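Local coordinates for protein kallistatin (Homo sapiens, PDB 6F4V) that inhibits tissue kallikrein as a secreted serpin, forming a stable equimolar complex with the enzyme upon cleavage at its reactive site, at residues L3-A8 against R73-L78; S35-Y40 against E57-N62; H50-I55 against L66-V71. One frame throughout, in Å; residues are numbered along the deposited sequence.

Overall arrangement
Contacts 1 and 2 are buried, whereas contact 3 lies at the surface, its centre about 20 Å from the centre of the chain. Helix 68-83 serves both contact 1 and contact 3; helix 49-58 and its C-terminal end serve contacts 2 and 3. The chemistry follows depth: contact 1 is purely apolar, one isoleucine methyl on an aromatic face; contact 2 combines a leucine with a water bridge that serves a buried serine and a backbone carbonyl; contact 3 is a salt bridge between long side chains. Phe61, from the turn of contact 2, touches Ile5, Phe75, Leu66 and Val71 and so ties all three together.

Contact 1 (L3-A8 against R73-L78); sequences LKIAPA and RGFQHL
Ile5 meets helix 68-83 with its CD1 methyl, which lies over the centre of the Phe75 ring, 3.7 Å from the centroid and only 8° off the ring normal, a CH-pi contact. The same methyl touches CD2 of Leu78 in one of that residue's two conformers and presses on the backbone, where Ile5 CD1 is 3.5 Å from Phe75 N. The second branch, Ile5 CG2, faces Gly74 CA at 4.2 Å. Glycine suits this position because, lacking a side chain, it lets that branch come directly against its CA; the segments approach to 6.0 Å between Ile5 CA and Gly74 CA. In Ile5, CG1 sits between the backbone N and the carbonyl carbon (chi1 65°), and the extended chi2 carries CD1 outward to the ring.

The contact joins the N-terminal turn leading into helix 6-23 to helix 68-83, within the helical part of the serpin fold. Further out, Phe61 touches Ile5, Ala8 and Phe75, while Ser37, Ala38 and Ala41 of helix 33-44 also pack on Phe75. On the outer side of helix 68-83, Arg73 NH1 donates to Gln76 OE1 at 2.9 Å, the acceptor lying in the guanidinium plane.

Contact 2 (S35-Y40 against E57-N62); sequences SISAAY and EGLGFN. With EDO (1,2-ethanediol), chain D.
Leu59 turns CG away from its carbonyl carbon, beside the backbone N (chi1 -70°), and an extended chi2 of 172° sends its two methyls to neighbouring points on helix 33-44. Leu59 stands just past the end of helix 49-58, which closes with a Schellman motif at Gly60, and this turn of the serpin fold sets the leucine onto the flank of helix 33-44. Leu59 CD1 lies 3.9 Å from Tyr40 CB, touching the base of that side chain while the ring leads away. The same methyl rests near the backbone, with Leu59 CD1 3.7 Å from Ser37 O. The other branch, Leu59 CD2, comes within 3.8 Å of Ser37 CA. The fork of this branched apolar side chain straddles Ser37 and reaches Tyr40, about one turn further on.

The Leu59 carbonyl is linked to the same helix through a water that bridges Ser37 OG, at 2.7 Å from the water, and Leu59 O. A serine suits this buried place because its small hydroxyl can reach the water and also meets Pro33 O. Tyr40 OH is hydrogen-bonded to Ser316, and its ring meets Phe337 with the planes nearly perpendicular.

The phi of 99° at Gly60 is a conformation that glycine adopts readily and other residues strain to hold. The Gly60 carbonyl accepts a bond from an ethanediol, probably from the crystallisation liquor, whose O1 donates to Gly60 O at 2.6 Å.

Contact 3 (H50-I55 against L66-V71); sequences HSRSQI and LSESDV
Arg52 and Glu68 form the whole direct contact, and the helix turn carrying the arginine includes His50. The His50 carbonyl accepts the backbone bond from Gln54 N and, in one of the two Ser53 conformers, a second bond from Ser53 OG. Next along, Ser51 OG lies over one face of the His50 ring, toward the rim. A serine suits this buried spot because its hydroxyl can serve both the Asp294 carboxylate and the Asp301 N-H.

With chi1 at -167°, Arg52 sends CG off opposite its backbone N, and the chain stays extended as far as NE, carrying the guanidinium across to helix 68-83. There the two side chains cross at about a right angle; their length lets the charges bridge the gap between the helices. Glu68 OE2 sits near the guanidinium plane, at its edge, 2.7 Å from Arg52 NE in a weak bond bent to 147°. A second weak bond, from Arg52 NH2 to Glu68 OE2, measures 3.1 Å, so one oxygen receives both donors. The planes of the two groups are 38° apart, and Glu68 OE1 lies beside the arginine chain, 3.2 Å from Arg52 NE and 3.3 Å from Arg52 CD. Arg52 NH1 is bonded to Ala47 O in the loop before the helix, a second hold on the guanidinium.

Glu68 opens helix 68-83 just after its N-cap, where the helix dipole probably favours an acidic residue. Ser67 and Asp70 make a capping box: Asp70 N donates to Ser67 OG at 2.9 Å, and Ser67 N donates to Asp70 OD2. The salt bridge spans the partly exposed outer side of the pair formed by helices 49-58 and 68-83, while beneath it Val71 packs on Leu56 of helix 49-58 and on Phe61 in the connecting loop.

Contact 1 (L3-A8 against R73-L78)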
ATOM      1  N   LEU A   3      -4.418 -14.156  -9.918  1.00 45.57           N
ATOM      2  CA  LEU A   3      -3.022 -14.516 -10.081  1.00 44.36           C
ATOM      3  C   LEU A   3      -2.406 -13.930 -11.342  1.00 38.92           C
ATOM      4  O   LEU A   3      -1.210 -13.667 -11.342  1.00 36.45           O
ATOM      5  CB  LEU A   3      -2.831 -16.032 -10.023  1.00 49.49           C
ATOM      6  CG  LEU A   3      -2.756 -16.637  -8.603  1.00 53.01           C
ATOM      7  CD1 LEU A   3      -3.473 -15.852  -7.497  1.00 55.19           C
ATOM      8  CD2 LEU A   3      -3.252 -18.081  -8.641  1.00 54.45           C
ATOM      9  N   LYS A   4      -3.199 -13.661 -12.381  1.00 35.53           N
ATOM     10  CA  LYS A   4      -2.641 -13.032 -13.593  1.00 34.76           C
ATOM     11  C   LYS A   4      -2.073 -11.631 -13.348  1.00 30.85           C
ATOM     12  O   LYS A   4      -1.122 -11.219 -14.037  1.00 30.56           O
ATOM     13  CB  LYS A   4      -3.658 -12.975 -14.751  1.00 37.38           C
ATOM     14  CG  LYS A   4      -3.862 -14.337 -15.420  1.00 40.93           C
ATOM     15  CD  LYS A   4      -4.596 -14.213 -16.749  1.00 43.64           C
ATOM     16  CE  LYS A   4      -4.795 -15.586 -17.380  1.00 47.20           C
ATOM     17  NZ  LYS A   4      -6.064 -15.602 -18.153  1.00 50.85           N
ATOM     18  N   ILE A   5      -2.630 -10.909 -12.376  1.00 27.74           N
ATOM     19  CA  ILE A   5      -2.178  -9.536 -12.111  1.00 25.68           C
ATOM     20  C   ILE A   5      -1.141  -9.443 -10.995  1.00 25.33           C
ATOM     21  O   ILE A   5      -0.631  -8.359 -10.740  1.00 22.89           O
ATOM     22  CB  ILE A   5      -3.352  -8.561 -11.870  1.00 24.62           C
ATOM     23  CG1 ILE A   5      -4.157  -8.878 -10.622  1.00 24.63           C
ATOM     24  CG2 ILE A   5      -4.249  -8.537 -13.125  1.00 25.44           C
ATOM     25  CD1 ILE A   5      -5.094  -7.756 -10.249  1.00 24.40           C
ATOM     26  N   ALA A   6      -0.843 -10.566 -10.335  1.00 25.62           N
ATOM     27  CA  ALA A   6       0.041 -10.548  -9.161  1.00 25.12           C
ATOM     28  C   ALA A   6       1.461 -10.084  -9.529  1.00 25.00           C
ATOM     29  O   ALA A   6       2.023  -9.277  -8.799  1.00 24.32           O
ATOM     30  CB  ALA A   6       0.065 -11.895  -8.459  1.00 25.35           C
ATOM     31  N   PRO A   7       2.022 -10.551 -10.669  1.00 25.57           N
ATOM     32  CA  PRO A   7       3.375 -10.101 -11.031  1.00 24.67           C
ATOM     33  C   PRO A   7       3.481  -8.595 -11.240  1.00 23.56           C
ATOM     34  O   PRO A   7       4.411  -7.986 -10.714  1.00 22.42           O
ATOM     35  CB  PRO A   7       3.666 -10.870 -12.351  1.00 26.65           C
ATOM     36  CG  PRO A   7       2.870 -12.144 -12.188  1.00 26.97           C
ATOM     37  CD  PRO A   7       1.575 -11.623 -11.591  1.00 26.94           C
ATOM     38  N   ALA A   8       2.548  -8.004 -11.994  1.00 23.16           N
ATOM     39  CA  ALA A   8       2.581  -6.556 -12.245  1.00 22.65           C
ATOM     40  C   ALA A   8       2.400  -5.761 -10.955  1.00 21.54           C
ATOM     41  O   ALA A   8       3.135  -4.805 -10.698  1.00 21.20           O
ATOM     42  CB  ALA A   8       1.517  -6.158 -13.222  1.00 24.02           C
ATOM     43  N   ARG A  73     -10.744  -7.774 -14.707  1.00 26.97           N
ATOM     44  CA  ARG A  73     -11.313  -8.948 -14.050  1.00 27.51           C
ATOM     45  C   ARG A  73     -10.417  -9.498 -12.931  1.00 27.12           C
ATOM     46  O   ARG A  73     -10.911  -9.964 -11.899  1.00 26.34           O
ATOM     47  CB  ARG A  73     -11.626 -10.022 -15.107  1.00 30.26           C
ATOM     48  CG  ARG A  73     -12.678  -9.589 -16.115  1.00 31.89           C
ATOM     49  CD  ARG A  73     -13.967  -9.096 -15.473  1.00 34.11           C
ATOM     50  NE  ARG A  73     -14.934  -8.625 -16.467  1.00 36.90           N
ATOM     51  CZ  ARG A  73     -16.155  -8.158 -16.175  1.00 39.10           C
ATOM     52  NH1 ARG A  73     -16.595  -8.126 -14.908  1.00 38.59           N
ATOM     53  NH2 ARG A  73     -16.943  -7.726 -17.155  1.00 38.72           N
ATOM     54  N   GLY A  74      -9.097  -9.411 -13.129  1.00 26.77           N
ATOM     55  CA  GLY A  74      -8.130  -9.730 -12.080  1.00 27.43           C
ATOM     56  C   GLY A  74      -8.352  -8.875 -10.837  1.00 25.91           C
ATOM     57  O   GLY A  74      -8.451  -9.396  -9.725  1.00 26.82           O
ATOM     58  N   PHE A  75      -8.480  -7.569 -11.018  1.00 24.92           N
ATOM     59  CA  PHE A  75      -8.763  -6.680  -9.866  1.00 25.08           C
ATOM     60  C   PHE A  75     -10.112  -6.995  -9.232  1.00 25.73           C
ATOM     61  O   PHE A  75     -10.228  -7.006  -8.027  1.00 25.40           O
ATOM     62  CB  PHE A  75      -8.689  -5.191 -10.246  1.00 24.64           C
ATOM     63  CG  PHE A  75      -7.287  -4.643 -10.243  1.00 23.56           C
ATOM     64  CD1 PHE A  75      -6.640  -4.374  -9.024  1.00 23.70           C
ATOM     65  CD2 PHE A  75      -6.609  -4.412 -11.402  1.00 24.13           C
ATOM     66  CE1 PHE A  75      -5.352  -3.878  -8.988  1.00 23.44           C
ATOM     67  CE2 PHE A  75      -5.308  -3.899 -11.377  1.00 23.62           C
ATOM     68  CZ  PHE A  75      -4.683  -3.641 -10.157  1.00 23.39           C
ATOM     69  N   GLN A  76     -11.129  -7.229 -10.051  1.00 26.66           N
ATOM     70  CA  GLN A  76     -12.452  -7.567  -9.535  1.00 28.25           C
ATOM     71  C   GLN A  76     -12.359  -8.772  -8.609  1.00 27.92           C
ATOM     72  O   GLN A  76     -12.914  -8.761  -7.516  1.00 28.78           O
ATOM     73  CB  GLN A  76     -13.425  -7.890 -10.678  1.00 30.18           C
ATOM     74  CG  GLN A  76     -14.856  -8.132 -10.193  1.00 33.50           C
ATOM     75  CD  GLN A  76     -15.783  -8.578 -11.306  1.00 36.91           C
ATOM     76  OE1 GLN A  76     -15.344  -8.877 -12.412  1.00 41.29           O
ATOM     77  NE2 GLN A  76     -17.068  -8.597 -11.029  1.00 38.28           N
ATOM     78  N   HIS A  77     -11.659  -9.803  -9.056  1.00 29.16           N
ATOM     79  CA  HIS A  77     -11.495 -11.027  -8.255  1.00 29.93           C
ATOM     80  C   HIS A  77     -10.630 -10.783  -7.013  1.00 28.13           C
ATOM     81  O   HIS A  77     -10.907 -11.330  -5.969  1.00 27.12           O
ATOM     82  CB  HIS A  77     -10.872 -12.153  -9.091  1.00 33.20           C
ATOM     83  CG  HIS A  77     -10.745 -13.458  -8.363  1.00 38.79           C
ATOM     84  ND1 HIS A  77      -9.564 -13.869  -7.767  1.00 43.76           N
ATOM     85  CD2 HIS A  77     -11.646 -14.449  -8.123  1.00 43.34           C
ATOM     86  CE1 HIS A  77      -9.747 -15.045  -7.183  1.00 42.85           C
ATOM     87  NE2 HIS A  77     -10.998 -15.423  -7.392  1.00 43.14           N
ATOM     88  N   LEU A  78      -9.562  -9.994  -7.169  0.50 27.85           N
ATOM     89  CA  LEU A  78      -8.668  -9.630  -6.068  0.50 27.91           C
ATOM     90  C   LEU A  78      -9.433  -8.922  -4.958  0.50 27.77           C
ATOM     91  O   LEU A  78      -9.366  -9.309  -3.789  0.50 27.74           O
ATOM     92  CB  LEU A  78      -7.560  -8.725  -6.614  0.50 27.88           C
ATOM     93  CG  LEU A  78      -6.603  -7.941  -5.719  0.50 28.20           C
ATOM     94  CD1 LEU A  78      -6.105  -8.835  -4.636  0.50 28.78           C
ATOM     95  CD2 LEU A  78      -5.439  -7.436  -6.547  0.50 27.68           C
TER

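Contact 2 (S35-Y40 against E57-N62)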
ATOM      1  N   SER A  35      -3.558  -0.262  -3.052  1.00 21.34           N
ATOM      2  CA  SER A  35      -4.467   0.871  -3.154  1.00 20.97           C
ATOM      3  C   SER A  35      -4.126   1.753  -4.352  1.00 21.03           C
ATOM      4  O   SER A  35      -5.020   2.132  -5.134  1.00 20.32           O
ATOM      5  CB  SER A  35      -4.418   1.713  -1.891  1.00 20.98           C
ATOM      6  OG  SER A  35      -5.121   2.928  -2.065  1.00 21.39           O
ATOM      7  N   ILE A  36      -2.846   2.044  -4.516  1.00 19.44           N
ATOM      8  CA  ILE A  36      -2.448   2.854  -5.662  1.00 20.79           C
ATOM      9  C   ILE A  36      -2.776   2.159  -6.982  1.00 20.38           C
ATOM     10  O   ILE A  36      -3.371   2.794  -7.879  1.00 21.09           O
ATOM     11  CB  ILE A  36      -0.960   3.289  -5.607  1.00 20.56           C
ATOM     12  CG1 ILE A  36      -0.670   4.105  -4.326  1.00 21.06           C
ATOM     13  CG2 ILE A  36      -0.609   4.062  -6.860  1.00 21.23           C
ATOM     14  CD1 ILE A  36       0.817   4.359  -4.094  1.00 21.57           C
ATOM     15  N   SER A  37      -2.375   0.894  -7.113  1.00 20.08           N
ATOM     16  CA  SER A  37      -2.629   0.101  -8.338  1.00 20.71           C
ATOM     17  C   SER A  37      -4.120   0.049  -8.692  1.00 21.57           C
ATOM     18  O   SER A  37      -4.521   0.303  -9.848  1.00 21.63           O
ATOM     19  CB  SER A  37      -2.058  -1.311  -8.184  1.00 20.42           C
ATOM     20  OG  SER A  37      -0.655  -1.258  -8.130  1.00 19.67           O
ATOM     21  N   ALA A  38      -4.953  -0.301  -7.715  1.00 20.99           N
ATOM     22  CA  ALA A  38      -6.391  -0.374  -7.938  1.00 21.67           C
ATOM     23  C   ALA A  38      -7.036   0.969  -8.284  1.00 22.01           C
ATOM     24  O   ALA A  38      -7.940   1.005  -9.121  1.00 23.11           O
ATOM     25  CB  ALA A  38      -7.106  -0.993  -6.737  1.00 21.27           C
ATOM     26  N   ALA A  39      -6.581   2.047  -7.657  1.00 22.00           N
ATOM     27  CA  ALA A  39      -7.067   3.403  -8.004  1.00 22.58           C
ATOM     28  C   ALA A  39      -6.776   3.752  -9.464  1.00 22.25           C
ATOM     29  O   ALA A  39      -7.649   4.213 -10.218  1.00 22.10           O
ATOM     30  CB  ALA A  39      -6.472   4.446  -7.068  1.00 22.11           C
ATOM     31  N   TYR A  40      -5.539   3.537  -9.851  1.00 22.19           N
ATOM     32  CA  TYR A  40      -5.105   3.893 -11.203  1.00 22.74           C
ATOM     33  C   TYR A  40      -5.650   2.955 -12.275  1.00 22.84           C
ATOM     34  O   TYR A  40      -6.008   3.401 -13.364  1.00 22.65           O
ATOM     35  CB  TYR A  40      -3.590   4.063 -11.236  1.00 22.27           C
ATOM     36  CG  TYR A  40      -3.168   5.408 -10.679  1.00 22.58           C
ATOM     37  CD1 TYR A  40      -3.302   5.725  -9.323  1.00 22.52           C
ATOM     38  CD2 TYR A  40      -2.679   6.399 -11.513  1.00 24.13           C
ATOM     39  CE1 TYR A  40      -2.935   6.964  -8.824  1.00 23.45           C
ATOM     40  CE2 TYR A  40      -2.287   7.625 -11.017  1.00 24.57           C
ATOM     41  CZ  TYR A  40      -2.427   7.919  -9.691  1.00 24.24           C
ATOM     42  OH  TYR A  40      -2.059   9.167  -9.267  1.00 25.01           O
ATOM     43  N   GLU A  57       0.602   0.143 -18.390  1.00 26.54           N
ATOM     44  CA  GLU A  57       2.040  -0.166 -18.482  1.00 27.22           C
ATOM     45  C   GLU A  57       2.842   0.398 -17.319  1.00 25.70           C
ATOM     46  O   GLU A  57       3.708  -0.278 -16.816  1.00 24.58           O
ATOM     47  CB  GLU A  57       2.646   0.290 -19.826  1.00 29.56           C
ATOM     48  CG  GLU A  57       2.178  -0.651 -20.910  1.00 31.65           C
ATOM     49  CD  GLU A  57       2.406  -0.162 -22.331  1.00 35.11           C
ATOM     50  OE1 GLU A  57       2.661   1.046 -22.532  1.00 37.59           O
ATOM     51  OE2 GLU A  57       2.273  -1.024 -23.225  1.00 37.36           O
ATOM     52  N   GLY A  58       2.518   1.614 -16.892  1.00 24.63           N
ATOM     53  CA  GLY A  58       3.111   2.222 -15.710  1.00 24.66           C
ATOM     54  C   GLY A  58       2.913   1.369 -14.447  1.00 23.51           C
ATOM     55  O   GLY A  58       3.792   1.308 -13.577  1.00 23.13           O
ATOM     56  N   LEU A  59       1.754   0.731 -14.373  1.00 23.07           N
ATOM     57  CA  LEU A  59       1.419  -0.176 -13.265  1.00 23.14           C
ATOM     58  C   LEU A  59       2.077  -1.533 -13.384  1.00 23.25           C
ATOM     59  O   LEU A  59       1.848  -2.405 -12.529  1.00 22.70           O
ATOM     60  CB  LEU A  59      -0.096  -0.333 -13.164  1.00 22.54           C
ATOM     61  CG  LEU A  59      -0.823   0.900 -12.687  1.00 22.57           C
ATOM     62  CD1 LEU A  59      -2.327   0.688 -12.811  1.00 23.64           C
ATOM     63  CD2 LEU A  59      -0.409   1.235 -11.257  1.00 22.46           C
ATOM     64  N   GLY A  60       2.819  -1.759 -14.469  1.00 23.43           N
ATOM     65  CA  GLY A  60       3.588  -2.977 -14.657  1.00 24.20           C
ATOM     66  C   GLY A  60       2.936  -4.028 -15.529  1.00 25.10           C
ATOM     67  O   GLY A  60       3.494  -5.112 -15.685  1.00 26.20           O
ATOM     68  N   PHE A  61       1.797  -3.733 -16.148  1.00 25.13           N
ATOM     69  CA  PHE A  61       1.104  -4.757 -16.911  1.00 26.15           C
ATOM     70  C   PHE A  61       1.734  -4.904 -18.284  1.00 28.86           C
ATOM     71  O   PHE A  61       2.097  -3.906 -18.896  1.00 29.30           O
ATOM     72  CB  PHE A  61      -0.398  -4.463 -16.998  1.00 25.75           C
ATOM     73  CG  PHE A  61      -1.059  -4.583 -15.688  1.00 24.39           C
ATOM     74  CD1 PHE A  61      -1.258  -5.834 -15.138  1.00 24.38           C
ATOM     75  CD2 PHE A  61      -1.410  -3.463 -14.949  1.00 24.56           C
ATOM     76  CE1 PHE A  61      -1.820  -5.962 -13.899  1.00 24.17           C
ATOM     77  CE2 PHE A  61      -1.944  -3.586 -13.679  1.00 24.27           C
ATOM     78  CZ  PHE A  61      -2.153  -4.849 -13.152  1.00 23.87           C
ATOM     79  N   ASN A  62       1.924  -6.150 -18.710  1.00 30.16           N
ATOM     80  CA  ASN A  62       2.469  -6.448 -20.032  1.00 31.91           C
ATOM     81  C   ASN A  62       1.271  -6.725 -20.905  1.00 31.96           C
ATOM     82  O   ASN A  62       0.635  -7.786 -20.810  1.00 31.95           O
ATOM     83  CB  ASN A  62       3.433  -7.639 -19.978  1.00 33.11           C
ATOM     84  CG  ASN A  62       4.040  -7.956 -21.334  1.00 35.88           C
ATOM     85  OD1 ASN A  62       3.479  -7.604 -22.379  1.00 36.96           O
ATOM     86  ND2 ASN A  62       5.180  -8.654 -21.321  1.00 37.47           N
TER
HETATM   87  C1  EDO D 401       6.178  -7.301 -14.428  1.00 51.34           C
HETATM   88  O1  EDO D 401       5.743  -5.935 -14.583  1.00 47.02           O
HETATM   89  C2  EDO D 401       5.071  -8.283 -14.800  1.00 51.85           C
HETATM   90  O2  EDO D 401       4.669  -8.114 -16.174  1.00 51.27           O
HETATM   91  O   HOH W   1       0.045  -2.456 -10.424  1.00 21.84           O

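Contact 3 (H50-I55 against L66-V71)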
ATOM      1  N   HIS A  50      -3.879   5.704 -26.352  1.00 39.19           N
ATOM      2  CA  HIS A  50      -2.553   5.626 -25.752  1.00 38.60           C
ATOM      3  C   HIS A  50      -2.570   5.853 -24.236  1.00 34.49           C
ATOM      4  O   HIS A  50      -1.784   5.240 -23.518  1.00 32.19           O
ATOM      5  CB  HIS A  50      -1.591   6.663 -26.385  1.00 41.59           C
ATOM      6  CG  HIS A  50      -1.885   8.098 -26.003  1.00 44.98           C
ATOM      7  ND1 HIS A  50      -2.903   8.844 -26.577  1.00 48.52           N
ATOM      8  CD2 HIS A  50      -1.279   8.927 -25.110  1.00 46.76           C
ATOM      9  CE1 HIS A  50      -2.899  10.066 -26.064  1.00 48.85           C
ATOM     10  NE2 HIS A  50      -1.933  10.144 -25.161  1.00 45.95           N
ATOM     11  N   SER A  51      -3.412   6.756 -23.759  1.00 31.86           N
ATOM     12  CA  SER A  51      -3.403   7.079 -22.325  1.00 30.79           C
ATOM     13  C   SER A  51      -3.794   5.883 -21.451  1.00 29.64           C
ATOM     14  O   SER A  51      -3.285   5.720 -20.349  1.00 28.18           O
ATOM     15  CB  SER A  51      -4.310   8.273 -22.020  1.00 30.88           C
ATOM     16  OG  SER A  51      -3.798   9.464 -22.632  1.00 30.29           O
ATOM     17  N   ARG A  52      -4.725   5.093 -21.946  1.00 30.40           N
ATOM     18  CA  ARG A  52      -5.219   3.896 -21.256  1.00 32.19           C
ATOM     19  C   ARG A  52      -4.105   2.857 -21.135  1.00 30.61           C
ATOM     20  O   ARG A  52      -3.795   2.380 -20.042  1.00 28.42           O
ATOM     21  CB  ARG A  52      -6.410   3.337 -22.030  1.00 34.97           C
ATOM     22  CG  ARG A  52      -7.241   2.284 -21.318  1.00 37.48           C
ATOM     23  CD  ARG A  52      -8.366   1.877 -22.267  1.00 40.48           C
ATOM     24  NE  ARG A  52      -9.395   1.042 -21.654  1.00 43.76           N
ATOM     25  CZ  ARG A  52     -10.621   1.431 -21.276  1.00 46.21           C
ATOM     26  NH1 ARG A  52     -11.026   2.702 -21.367  1.00 46.53           N
ATOM     27  NH2 ARG A  52     -11.449   0.519 -20.739  1.00 46.88           N
ATOM     28  N   SER A  53      -3.451   2.545 -22.252  1.00 30.58           N
ATOM     29  CA  SER A  53      -2.375   1.542 -22.215  0.58 30.39           C
ATOM     30  C   SER A  53      -1.175   2.034 -21.399  1.00 30.35           C
ATOM     31  O   SER A  53      -0.575   1.245 -20.672  1.00 29.60           O
ATOM     32  CB  SER A  53      -1.966   1.090 -23.623  0.58 31.63           C
ATOM     33  OG  SER A  53      -1.486   2.172 -24.372  0.58 31.24           O
ATOM     34  N   GLN A  54      -0.852   3.319 -21.486  1.00 29.26           N
ATOM     35  CA  GLN A  54       0.251   3.873 -20.711  1.00 29.87           C
ATOM     36  C   GLN A  54       0.012   3.814 -19.192  1.00 26.90           C
ATOM     37  O   GLN A  54       0.947   3.605 -18.470  1.00 25.75           O
ATOM     38  CB  GLN A  54       0.565   5.296 -21.155  1.00 32.96           C
ATOM     39  CG  GLN A  54       1.173   5.278 -22.565  1.00 37.12           C
ATOM     40  CD  GLN A  54       2.079   6.424 -22.870  1.00 41.84           C
ATOM     41  OE1 GLN A  54       2.969   6.764 -22.074  1.00 45.61           O
ATOM     42  NE2 GLN A  54       1.939   6.974 -24.091  1.00 46.41           N
ATOM     43  N   ILE A  55      -1.223   3.969 -18.735  1.00 25.03           N
ATOM     44  CA  ILE A  55      -1.458   3.853 -17.275  1.00 25.69           C
ATOM     45  C   ILE A  55      -1.202   2.403 -16.870  1.00 25.45           C
ATOM     46  O   ILE A  55      -0.489   2.142 -15.881  1.00 24.93           O
ATOM     47  CB  ILE A  55      -2.884   4.263 -16.875  1.00 25.79           C
ATOM     48  CG1 ILE A  55      -3.098   5.767 -17.023  1.00 26.09           C
ATOM     49  CG2 ILE A  55      -3.193   3.840 -15.436  1.00 24.94           C
ATOM     50  CD1 ILE A  55      -4.594   6.109 -17.061  1.00 26.69           C
ATOM     51  N   LEU A  66      -1.271  -9.832 -21.353  1.00 39.46           N
ATOM     52  CA  LEU A  66      -2.559  -9.657 -20.704  1.00 38.34           C
ATOM     53  C   LEU A  66      -3.422  -8.737 -21.515  1.00 36.66           C
ATOM     54  O   LEU A  66      -2.972  -7.713 -21.981  1.00 36.62           O
ATOM     55  CB  LEU A  66      -2.385  -9.031 -19.297  1.00 38.73           C
ATOM     56  CG  LEU A  66      -1.562  -9.839 -18.300  1.00 39.68           C
ATOM     57  CD1 LEU A  66      -1.626  -9.188 -16.926  1.00 39.90           C
ATOM     58  CD2 LEU A  66      -2.058 -11.269 -18.241  1.00 40.80           C
ATOM     59  N   SER A  67      -4.690  -9.082 -21.628  1.00 35.88           N
ATOM     60  CA  SER A  67      -5.683  -8.162 -22.139  1.00 36.65           C
ATOM     61  C   SER A  67      -6.130  -7.210 -21.038  1.00 36.70           C
ATOM     62  O   SER A  67      -5.945  -7.458 -19.825  1.00 33.35           O
ATOM     63  CB  SER A  67      -6.898  -8.932 -22.652  1.00 37.96           C
ATOM     64  OG  SER A  67      -7.613  -9.514 -21.575  1.00 38.22           O
ATOM     65  N   GLU A  68      -6.757  -6.137 -21.474  1.00 37.13           N
ATOM     66  CA  GLU A  68      -7.349  -5.169 -20.563  1.00 39.42           C
ATOM     67  C   GLU A  68      -8.346  -5.859 -19.671  1.00 37.66           C
ATOM     68  O   GLU A  68      -8.390  -5.614 -18.456  1.00 36.40           O
ATOM     69  CB  GLU A  68      -8.082  -4.111 -21.341  1.00 43.64           C
ATOM     70  CG  GLU A  68      -7.610  -2.730 -21.064  1.00 48.31           C
ATOM     71  CD  GLU A  68      -8.275  -1.782 -22.006  1.00 52.31           C
ATOM     72  OE1 GLU A  68      -7.563  -1.227 -22.866  1.00 58.26           O
ATOM     73  OE2 GLU A  68      -9.515  -1.638 -21.885  1.00 55.76           O
ATOM     74  N   SER A  69      -9.146  -6.722 -20.291  1.00 35.53           N
ATOM     75  CA  SER A  69     -10.105  -7.542 -19.572  1.00 35.76           C
ATOM     76  C   SER A  69      -9.446  -8.428 -18.505  1.00 34.07           C
ATOM     77  O   SER A  69      -9.965  -8.518 -17.397  1.00 33.47           O
ATOM     78  CB  SER A  69     -10.980  -8.354 -20.549  1.00 36.82           C
ATOM     79  OG  SER A  69     -11.875  -9.186 -19.848  1.00 37.79           O
ATOM     80  N   ASP A  70      -8.301  -9.039 -18.808  1.00 32.59           N
ATOM     81  CA  ASP A  70      -7.564  -9.814 -17.804  1.00 32.54           C
ATOM     82  C   ASP A  70      -7.189  -8.921 -16.589  1.00 29.56           C
ATOM     83  O   ASP A  70      -7.229  -9.378 -15.453  1.00 29.29           O
ATOM     84  CB  ASP A  70      -6.223 -10.362 -18.362  1.00 34.75           C
ATOM     85  CG  ASP A  70      -6.384 -11.496 -19.388  1.00 37.93           C
ATOM     86  OD1 ASP A  70      -7.324 -12.318 -19.263  1.00 38.20           O
ATOM     87  OD2 ASP A  70      -5.514 -11.549 -20.297  1.00 39.30           O
ATOM     88  N   VAL A  71      -6.802  -7.685 -16.843  1.00 28.03           N
ATOM     89  CA  VAL A  71      -6.383  -6.767 -15.753  1.00 27.62           C
ATOM     90  C   VAL A  71      -7.585  -6.452 -14.883  1.00 27.06           C
ATOM     91  O   VAL A  71      -7.544  -6.643 -13.675  1.00 24.98           O
ATOM     92  CB  VAL A  71      -5.731  -5.496 -16.320  1.00 27.90           C
ATOM     93  CG1 VAL A  71      -5.429  -4.477 -15.224  1.00 28.17           C
ATOM     94  CG2 VAL A  71      -4.440  -5.874 -17.050  1.00 28.77           C
TER